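Local coordinates for protein UTP--glucose-1-phosphate uridylyltransferase (Acinetobacter baumannii, PDB 6IKX) that catalyses the transfer of a uridylyl group from UTP to alpha-D-glucose 1-phosphate, giving UDP-glucose and diphosphate, at residues S61-F66 with V98-Q103; P24-T29 with P34-V39. The protein carries 1 engineered substitution. One frame throughout, in Å; residues are numbered along the deposited sequence.

Both contacts belong to the GT-A-type nucleotidyltransferase fold, and their centres are about 12 Å apart. They meet through helix 60-65. Tyr65 OH of contact 1 reaches Glu37 OE1 of contact 2 at 2.5 Å, a probable hydrogen bond, and Ser61 OG packs 3.3 Å from Met27 CG. Each contact also carries a nucleotide-site residue. Lys25 in 24-29 binds UTP and UDP-glucose, and so does Gln103 at the end of 98-103. No nucleotide is bound to this chain in the model. The side chain of Glu26 is about 6 Å from a sulfate ion, probably from the crystallisation liquor, while that of Glu63 in contact 1 is about 9 Å from that of Ala10, a UTP-binding residue.

Contact 1: residues S61-F66 with V98-Q103; sequences SIENYF and VISVRQ
Glu63 and Phe66 of helix 60-65 and the turn after it meet Val98 and Ser100 of strand 97-102. This is helix-on-sheet packing in the Rossmann-like part of the GT-A fold. The strand runs parallel to strand 50-55, and the helix lies over the face that carries Val98 and Ser100. Glu63 and Val98 have the most surface buried here. The first bond of Glu63 does not aim at the strand. Its CG stands anti to the carbonyl carbon (chi1 -72°), and a bend at chi2 then brings the carboxylate over Ser100. Ser100 OG lies 3.1 Å from Glu63 OE2 and 3.3 Å from Glu63 CG, so the hydroxyl touches the stem of the acid as well as its end. Glu63 OE2 is also 5.4 Å from Arg102 NE, opposite charges without direct contact, and it lies close to the like-charged Glu63 OE2 of a second subunit. Arg102 itself reaches outward, to a salt bridge with Asp67 of that subunit. The backbone of Ser100 is hydrogen-bonded to the same subunit, so this part of the strand belongs to a subunit interface. The second half of the contact is apolar. Val98 points at the turn and presents its CG2 branch, which is anti to its own carbonyl carbon. The ring of Phe66 leads away from the strand, toward Ile36 and Val40 of helix 35-44. Tyr65 CD2 lies over one face of that ring, near its edge atoms, at 3.7 Å from the plane. What remains for the strand is the start of the Phe66 side chain: Phe66 CB sits 3.9 Å from Val98 CG2.

Contact 2: residues P24-T29 with P34-V39; sequences PKEMVT and PAIEYV
A tight beta hairpin ties the start of helix 35-44 to the short 3-10 turn 25-27: Glu26 and Val28 meet Ala35 and Ile36, next to the nucleotide-binding Lys25. Within the hairpin Thr29 and Pro34 form an antiparallel non-hydrogen-bonded pair. Two backbone carbonyls accept the first N-H groups of the helix. Ile36 N donates to Glu26 O at 3.1 Å, in the carbonyl plane. Ala35 N donates to Val28 O at 3.0 Å, 29° out of the plane of the Val28 carbonyl. Pro34 CA adds a CA-H...O contact to the same Val28 oxygen. Side chains pack around these bonds. The Met27 side chain runs alongside the Pro34 ring. Bends at chi2 and chi3 turn the Met27 chain back, so that Met27 SD rests 3.7 Å from Pro34 CB and the methyl lies along the same ring. Met27 SD also reaches Ile36 CG2 at 4.1 Å, while Glu26 CB meets Ile36 CB at 4.0 Å. The carboxylate of Glu26 turns away from the helix. Its OE2 takes Lys25 NZ at 2.7 Å on the syn side, 31° out of the carboxylate plane, and its OE1 pairs with Lys59. Glu26 thus works at two levels. Its carbonyl holds the helix start, while its acid pairs with two lysines whose ammonium groups lie close together and may ease their repulsion. This is consistent with a second-shell residue that positions Lys25 at the nucleotide site.

Contact 1: residues S61-F66 with V98-Q103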
ATOM      1  N   SER A  61      -2.816  -6.888  -1.582  1.00 38.47           N
ATOM      2  CA  SER A  61      -3.992  -7.012  -2.470  1.00 41.82           C
ATOM      3  C   SER A  61      -4.592  -8.425  -2.355  1.00 45.13           C
ATOM      4  O   SER A  61      -5.778  -8.599  -2.675  1.00 48.35           O
ATOM      5  CB  SER A  61      -3.633  -6.653  -3.878  1.00 45.05           C
ATOM      6  OG  SER A  61      -2.724  -7.584  -4.421  1.00 47.41           O
ATOM      7  N   ILE A  62      -3.819  -9.418  -1.929  1.00 44.87           N
ATOM      8  CA  ILE A  62      -4.373 -10.786  -1.703  1.00 42.96           C
ATOM      9  C   ILE A  62      -5.311 -10.744  -0.486  1.00 37.69           C
ATOM     10  O   ILE A  62      -6.388 -11.311  -0.552  1.00 37.59           O
ATOM     11  CB  ILE A  62      -3.255 -11.840  -1.527  1.00 46.38           C
ATOM     12  CG1 ILE A  62      -2.250 -11.852  -2.687  1.00 46.98           C
ATOM     13  CG2 ILE A  62      -3.884 -13.212  -1.327  1.00 47.61           C
ATOM     14  CD1 ILE A  62      -1.153 -12.912  -2.564  1.00 40.15           C
ATOM     15  N   GLU A  63      -4.854 -10.214   0.643  1.00 36.02           N
ATOM     16  CA  GLU A  63      -5.665 -10.068   1.871  1.00 36.06           C
ATOM     17  C   GLU A  63      -6.884  -9.198   1.561  1.00 40.44           C
ATOM     18  O   GLU A  63      -7.988  -9.485   2.096  1.00 42.19           O
ATOM     19  CB  GLU A  63      -4.826  -9.477   2.995  1.00 36.62           C
ATOM     20  CG  GLU A  63      -3.823 -10.480   3.525  1.00 43.12           C
ATOM     21  CD  GLU A  63      -2.434  -9.921   3.809  1.00 54.06           C
ATOM     22  OE1 GLU A  63      -1.510 -10.120   2.947  1.00 65.64           O
ATOM     23  OE2 GLU A  63      -2.264  -9.324   4.896  1.00 56.43           O
ATOM     24  N   ASN A  64      -6.711  -8.182   0.710  1.00 37.61           N
ATOM     25  CA  ASN A  64      -7.772  -7.184   0.434  1.00 36.78           C
ATOM     26  C   ASN A  64      -8.877  -7.861  -0.402  1.00 36.67           C
ATOM     27  O   ASN A  64     -10.058  -7.555  -0.165  1.00 38.28           O
ATOM     28  CB  ASN A  64      -7.181  -5.907  -0.156  1.00 35.48           C
ATOM     29  CG  ASN A  64      -6.403  -5.114   0.874  1.00 40.83           C
ATOM     30  OD1 ASN A  64      -6.641  -5.253   2.070  1.00 44.21           O
ATOM     31  ND2 ASN A  64      -5.499  -4.257   0.416  1.00 40.22           N
ATOM     32  N   TYR A  65      -8.514  -8.825  -1.235  1.00 33.61           N
ATOM     33  CA  TYR A  65      -9.459  -9.589  -2.072  1.00 37.82           C
ATOM     34  C   TYR A  65     -10.477 -10.319  -1.175  1.00 40.76           C
ATOM     35  O   TYR A  65     -11.637 -10.480  -1.635  1.00 39.14           O
ATOM     36  CB  TYR A  65      -8.698 -10.484  -3.060  1.00 36.32           C
ATOM     37  CG  TYR A  65      -9.602 -11.058  -4.126  1.00 35.12           C
ATOM     38  CD1 TYR A  65     -10.045 -10.269  -5.169  1.00 34.32           C
ATOM     39  CD2 TYR A  65     -10.119 -12.348  -4.005  1.00 35.44           C
ATOM     40  CE1 TYR A  65     -10.945 -10.759  -6.105  1.00 35.40           C
ATOM     41  CE2 TYR A  65     -11.012 -12.861  -4.931  1.00 33.83           C
ATOM     42  CZ  TYR A  65     -11.422 -12.055  -5.975  1.00 34.62           C
ATOM     43  OH  TYR A  65     -12.267 -12.545  -6.897  1.00 38.76           O
ATOM     44  N   PHE A  66     -10.106 -10.753   0.041  1.00 41.10           N
ATOM     45  CA  PHE A  66     -10.996 -11.611   0.880  1.00 39.42           C
ATOM     46  C   PHE A  66     -11.608 -10.789   2.010  1.00 40.72           C
ATOM     47  O   PHE A  66     -12.268 -11.402   2.848  1.00 58.30           O
ATOM     48  CB  PHE A  66     -10.260 -12.859   1.372  1.00 39.16           C
ATOM     49  CG  PHE A  66      -9.863 -13.767   0.232  1.00 40.88           C
ATOM     50  CD1 PHE A  66     -10.798 -14.579  -0.384  1.00 40.96           C
ATOM     51  CD2 PHE A  66      -8.585 -13.739  -0.288  1.00 39.63           C
ATOM     52  CE1 PHE A  66     -10.469 -15.359  -1.478  1.00 41.88           C
ATOM     53  CE2 PHE A  66      -8.234 -14.558  -1.346  1.00 44.45           C
ATOM     54  CZ  PHE A  66      -9.178 -15.358  -1.951  1.00 46.39           C
ATOM     55  N   VAL A  98      -9.817 -15.944   6.893  1.00 42.34           N
ATOM     56  CA  VAL A  98      -8.525 -15.833   6.172  1.00 39.54           C
ATOM     57  C   VAL A  98      -7.519 -15.168   7.100  1.00 38.63           C
ATOM     58  O   VAL A  98      -7.830 -14.102   7.578  1.00 42.29           O
ATOM     59  CB  VAL A  98      -8.697 -15.031   4.883  1.00 40.86           C
ATOM     60  CG1 VAL A  98      -7.353 -14.899   4.171  1.00 46.40           C
ATOM     61  CG2 VAL A  98      -9.737 -15.682   3.993  1.00 36.67           C
ATOM     62  N   ILE A  99      -6.365 -15.789   7.312  1.00 43.46           N
ATOM     63  CA  ILE A  99      -5.345 -15.420   8.343  1.00 44.70           C
ATOM     64  C   ILE A  99      -4.025 -15.089   7.642  1.00 43.48           C
ATOM     65  O   ILE A  99      -3.672 -15.782   6.664  1.00 38.94           O
ATOM     66  CB  ILE A  99      -5.089 -16.592   9.301  1.00 46.42           C
ATOM     67  CG1 ILE A  99      -6.377 -17.076   9.964  1.00 60.33           C
ATOM     68  CG2 ILE A  99      -4.035 -16.211  10.327  1.00 55.13           C
ATOM     69  CD1 ILE A  99      -7.156 -15.974  10.651  1.00 62.62           C
ATOM     70  N   SER A 100      -3.259 -14.150   8.182  1.00 37.90           N
ATOM     71  CA  SER A 100      -1.955 -13.771   7.591  1.00 40.58           C
ATOM     72  C   SER A 100      -0.828 -13.985   8.588  1.00 39.75           C
ATOM     73  O   SER A 100      -0.984 -13.598   9.779  1.00 33.37           O
ATOM     74  CB  SER A 100      -1.970 -12.355   7.128  1.00 46.07           C
ATOM     75  OG  SER A 100      -2.356 -12.332   5.771  1.00 54.27           O
ATOM     76  N   VAL A 101       0.276 -14.521   8.075  1.00 41.61           N
ATOM     77  CA  VAL A 101       1.590 -14.492   8.767  1.00 43.80           C
ATOM     78  C   VAL A 101       2.621 -14.223   7.683  1.00 37.00           C
ATOM     79  O   VAL A 101       2.378 -14.559   6.500  1.00 36.39           O
ATOM     80  CB  VAL A 101       1.840 -15.799   9.550  1.00 48.91           C
ATOM     81  CG1 VAL A 101       2.037 -16.985   8.609  1.00 42.82           C
ATOM     82  CG2 VAL A 101       3.004 -15.647  10.518  1.00 43.90           C
ATOM     83  N   ARG A 102       3.683 -13.536   8.072  1.00 39.59           N
ATOM     84  CA  ARG A 102       4.769 -13.094   7.155  1.00 41.62           C
ATOM     85  C   ARG A 102       5.881 -14.131   7.116  1.00 38.03           C
ATOM     86  O   ARG A 102       6.366 -14.509   8.189  1.00 36.70           O
ATOM     87  CB  ARG A 102       5.337 -11.742   7.611  1.00 33.32           C
ATOM     88  CG  ARG A 102       4.340 -10.615   7.419  1.00 33.58           C
ATOM     89  CD  ARG A 102       3.947 -10.354   5.967  1.00 34.97           C
ATOM     90  NE  ARG A 102       3.101  -9.168   5.804  1.00 35.85           N
ATOM     91  CZ  ARG A 102       3.500  -7.894   5.892  1.00 40.77           C
ATOM     92  NH1 ARG A 102       4.750  -7.571   6.166  1.00 40.46           N
ATOM     93  NH2 ARG A 102       2.624  -6.922   5.752  1.00 41.06           N
ATOM     94  N   GLN A 103       6.291 -14.544   5.915  1.00 44.28           N
ATOM     95  CA  GLN A 103       7.625 -15.170   5.690  1.00 45.38           C
ATOM     96  C   GLN A 103       8.671 -14.062   5.718  1.00 44.80           C
ATOM     97  O   GLN A 103       8.711 -13.287   4.780  1.00 36.02           O
ATOM     98  CB  GLN A 103       7.718 -15.847   4.331  1.00 49.29           C
ATOM     99  CG  GLN A 103       9.069 -16.502   4.114  1.00 46.42           C
ATOM    100  CD  GLN A 103       8.968 -17.573   3.071  1.00 46.38           C
ATOM    101  OE1 GLN A 103       8.190 -17.447   2.124  1.00 52.39           O
ATOM    102  NE2 GLN A 103       9.784 -18.606   3.224  1.00 44.19           N
TER
HETATM  103  O   HOH W   1      -0.119  -9.567   6.028  1.00 52.28           O

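Contact 2: residues P24-T29 with P34-V39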
ATOM      1  N   PRO A  24       0.822  -9.030  -6.996  1.00 35.39           N
ATOM      2  CA  PRO A  24       1.122 -10.433  -6.736  1.00 37.03           C
ATOM      3  C   PRO A  24       0.893 -11.346  -7.944  1.00 35.42           C
ATOM      4  O   PRO A  24      -0.077 -11.153  -8.650  1.00 40.88           O
ATOM      5  CB  PRO A  24       0.190 -10.692  -5.547  1.00 41.32           C
ATOM      6  CG  PRO A  24       0.160  -9.373  -4.812  1.00 41.19           C
ATOM      7  CD  PRO A  24       0.022  -8.384  -5.950  1.00 39.62           C
ATOM      8  N   LYS A  25       1.760 -12.341  -8.144  1.00 39.96           N
ATOM      9  CA  LYS A  25       1.479 -13.449  -9.115  1.00 43.92           C
ATOM     10  C   LYS A  25       0.089 -14.022  -8.806  1.00 40.81           C
ATOM     11  O   LYS A  25      -0.615 -14.350  -9.749  1.00 37.47           O
ATOM     12  CB  LYS A  25       2.519 -14.576  -9.087  1.00 51.12           C
ATOM     13  CG  LYS A  25       2.786 -15.181  -7.706  1.00 63.33           C
ATOM     14  CD  LYS A  25       4.097 -15.987  -7.537  1.00 66.27           C
ATOM     15  CE  LYS A  25       4.888 -15.592  -6.289  1.00 74.60           C
ATOM     16  NZ  LYS A  25       4.407 -16.219  -5.022  1.00 69.15           N
ATOM     17  N   GLU A  26      -0.293 -14.109  -7.527  1.00 40.77           N
ATOM     18  CA  GLU A  26      -1.565 -14.729  -7.079  1.00 43.75           C
ATOM     19  C   GLU A  26      -2.751 -13.900  -7.575  1.00 43.26           C
ATOM     20  O   GLU A  26      -3.826 -14.473  -7.676  1.00 40.91           O
ATOM     21  CB  GLU A  26      -1.576 -14.854  -5.560  1.00 44.95           C
ATOM     22  CG  GLU A  26      -0.508 -15.808  -5.038  1.00 45.18           C
ATOM     23  CD  GLU A  26       0.883 -15.204  -4.839  1.00 53.86           C
ATOM     24  OE1 GLU A  26       1.106 -13.975  -5.164  1.00 47.94           O
ATOM     25  OE2 GLU A  26       1.756 -15.947  -4.349  1.00 50.07           O
ATOM     26  N   MET A  27      -2.534 -12.612  -7.904  1.00 47.61           N
ATOM     27  CA  MET A  27      -3.598 -11.631  -8.273  1.00 42.58           C
ATOM     28  C   MET A  27      -3.712 -11.493  -9.794  1.00 42.34           C
ATOM     29  O   MET A  27      -4.494 -10.659 -10.295  1.00 41.98           O
ATOM     30  CB  MET A  27      -3.357 -10.273  -7.604  1.00 42.89           C
ATOM     31  CG  MET A  27      -3.625 -10.326  -6.108  1.00 47.44           C
ATOM     32  SD  MET A  27      -5.252 -11.074  -5.746  1.00 51.45           S
ATOM     33  CE  MET A  27      -6.228  -9.627  -6.126  1.00 50.72           C
ATOM     34  N   VAL A  28      -3.028 -12.360 -10.510  1.00 41.87           N
ATOM     35  CA  VAL A  28      -3.044 -12.401 -11.992  1.00 43.14           C
ATOM     36  C   VAL A  28      -4.386 -12.958 -12.481  1.00 42.65           C
ATOM     37  O   VAL A  28      -4.822 -14.048 -12.022  1.00 41.83           O
ATOM     38  CB  VAL A  28      -1.833 -13.234 -12.432  1.00 46.49           C
ATOM     39  CG1 VAL A  28      -2.029 -13.961 -13.743  1.00 50.81           C
ATOM     40  CG2 VAL A  28      -0.605 -12.334 -12.463  1.00 47.60           C
ATOM     41  N   THR A  29      -4.984 -12.288 -13.455  1.00 44.94           N
ATOM     42  CA  THR A  29      -6.410 -12.499 -13.766  1.00 47.36           C
ATOM     43  C   THR A  29      -6.500 -13.716 -14.673  1.00 45.19           C
ATOM     44  O   THR A  29      -5.735 -13.839 -15.613  1.00 50.55           O
ATOM     45  CB  THR A  29      -7.164 -11.210 -14.144  1.00 54.49           C
ATOM     46  OG1 THR A  29      -8.001 -11.481 -15.275  1.00 57.52           O
ATOM     47  CG2 THR A  29      -6.264 -10.011 -14.358  1.00 52.11           C
ATOM     48  N   PRO A  34      -8.815 -13.157  -9.951  1.00 40.93           N
ATOM     49  CA  PRO A  34      -7.422 -13.537  -9.705  1.00 42.58           C
ATOM     50  C   PRO A  34      -7.262 -15.059  -9.468  1.00 45.74           C
ATOM     51  O   PRO A  34      -8.192 -15.731  -8.997  1.00 42.84           O
ATOM     52  CB  PRO A  34      -7.103 -12.678  -8.463  1.00 43.80           C
ATOM     53  CG  PRO A  34      -8.425 -12.646  -7.741  1.00 41.64           C
ATOM     54  CD  PRO A  34      -9.378 -12.338  -8.876  1.00 40.16           C
ATOM     55  N   ALA A  35      -6.093 -15.589  -9.832  1.00 49.13           N
ATOM     56  CA  ALA A  35      -5.751 -17.032  -9.791  1.00 47.55           C
ATOM     57  C   ALA A  35      -6.066 -17.588  -8.386  1.00 47.60           C
ATOM     58  O   ALA A  35      -6.588 -18.702  -8.283  1.00 41.70           O
ATOM     59  CB  ALA A  35      -4.291 -17.198 -10.181  1.00 40.88           C
ATOM     60  N   ILE A  36      -5.748 -16.823  -7.341  1.00 45.90           N
ATOM     61  CA  ILE A  36      -5.842 -17.248  -5.914  1.00 44.62           C
ATOM     62  C   ILE A  36      -7.287 -17.644  -5.627  1.00 44.54           C
ATOM     63  O   ILE A  36      -7.479 -18.496  -4.756  1.00 47.63           O
ATOM     64  CB  ILE A  36      -5.337 -16.151  -4.941  1.00 41.12           C
ATOM     65  CG1 ILE A  36      -5.120 -16.680  -3.525  1.00 42.71           C
ATOM     66  CG2 ILE A  36      -6.276 -14.946  -4.893  1.00 43.85           C
ATOM     67  CD1 ILE A  36      -4.073 -17.731  -3.372  1.00 42.10           C
ATOM     68  N   GLU A  37      -8.265 -16.997  -6.262  1.00 43.00           N
ATOM     69  CA  GLU A  37      -9.683 -17.266  -5.941  1.00 41.67           C
ATOM     70  C   GLU A  37      -9.974 -18.743  -6.172  1.00 37.39           C
ATOM     71  O   GLU A  37     -10.801 -19.330  -5.443  1.00 43.10           O
ATOM     72  CB  GLU A  37     -10.698 -16.497  -6.774  1.00 40.43           C
ATOM     73  CG  GLU A  37     -12.005 -16.373  -6.010  1.00 44.33           C
ATOM     74  CD  GLU A  37     -13.216 -15.923  -6.794  1.00 47.45           C
ATOM     75  OE1 GLU A  37     -13.462 -14.734  -6.779  1.00 44.54           O
ATOM     76  OE2 GLU A  37     -13.929 -16.785  -7.382  1.00 50.06           O
ATOM     77  N   TYR A  38      -9.328 -19.313  -7.171  1.00 39.72           N
ATOM     78  CA  TYR A  38      -9.619 -20.682  -7.660  1.00 39.58           C
ATOM     79  C   TYR A  38      -9.085 -21.701  -6.648  1.00 41.82           C
ATOM     80  O   TYR A  38      -9.672 -22.787  -6.534  1.00 36.85           O
ATOM     81  CB  TYR A  38      -8.967 -20.902  -9.015  1.00 37.10           C
ATOM     82  CG  TYR A  38      -9.611 -20.194 -10.177  1.00 41.97           C
ATOM     83  CD1 TYR A  38      -9.190 -18.927 -10.547  1.00 38.85           C
ATOM     84  CD2 TYR A  38     -10.551 -20.838 -10.967  1.00 38.10           C
ATOM     85  CE1 TYR A  38      -9.754 -18.275 -11.624  1.00 39.69           C
ATOM     86  CE2 TYR A  38     -11.108 -20.205 -12.067  1.00 42.69           C
ATOM     87  CZ  TYR A  38     -10.707 -18.920 -12.391  1.00 42.57           C
ATOM     88  OH  TYR A  38     -11.223 -18.292 -13.483  1.00 40.69           O
ATOM     89  N   VAL A  39      -7.989 -21.335  -5.972  1.00 42.14           N
ATOM     90  CA  VAL A  39      -7.223 -22.173  -5.010  1.00 41.39           C
ATOM     91  C   VAL A  39      -7.964 -22.114  -3.676  1.00 40.08           C
ATOM     92  O   VAL A  39      -8.051 -23.158  -2.965  1.00 38.90           O
ATOM     93  CB  VAL A  39      -5.771 -21.681  -4.880  1.00 39.04           C
ATOM     94  CG1 VAL A  39      -4.965 -22.539  -3.940  1.00 37.87           C
ATOM     95  CG2 VAL A  39      -5.079 -21.639  -6.225  1.00 45.84           C
TER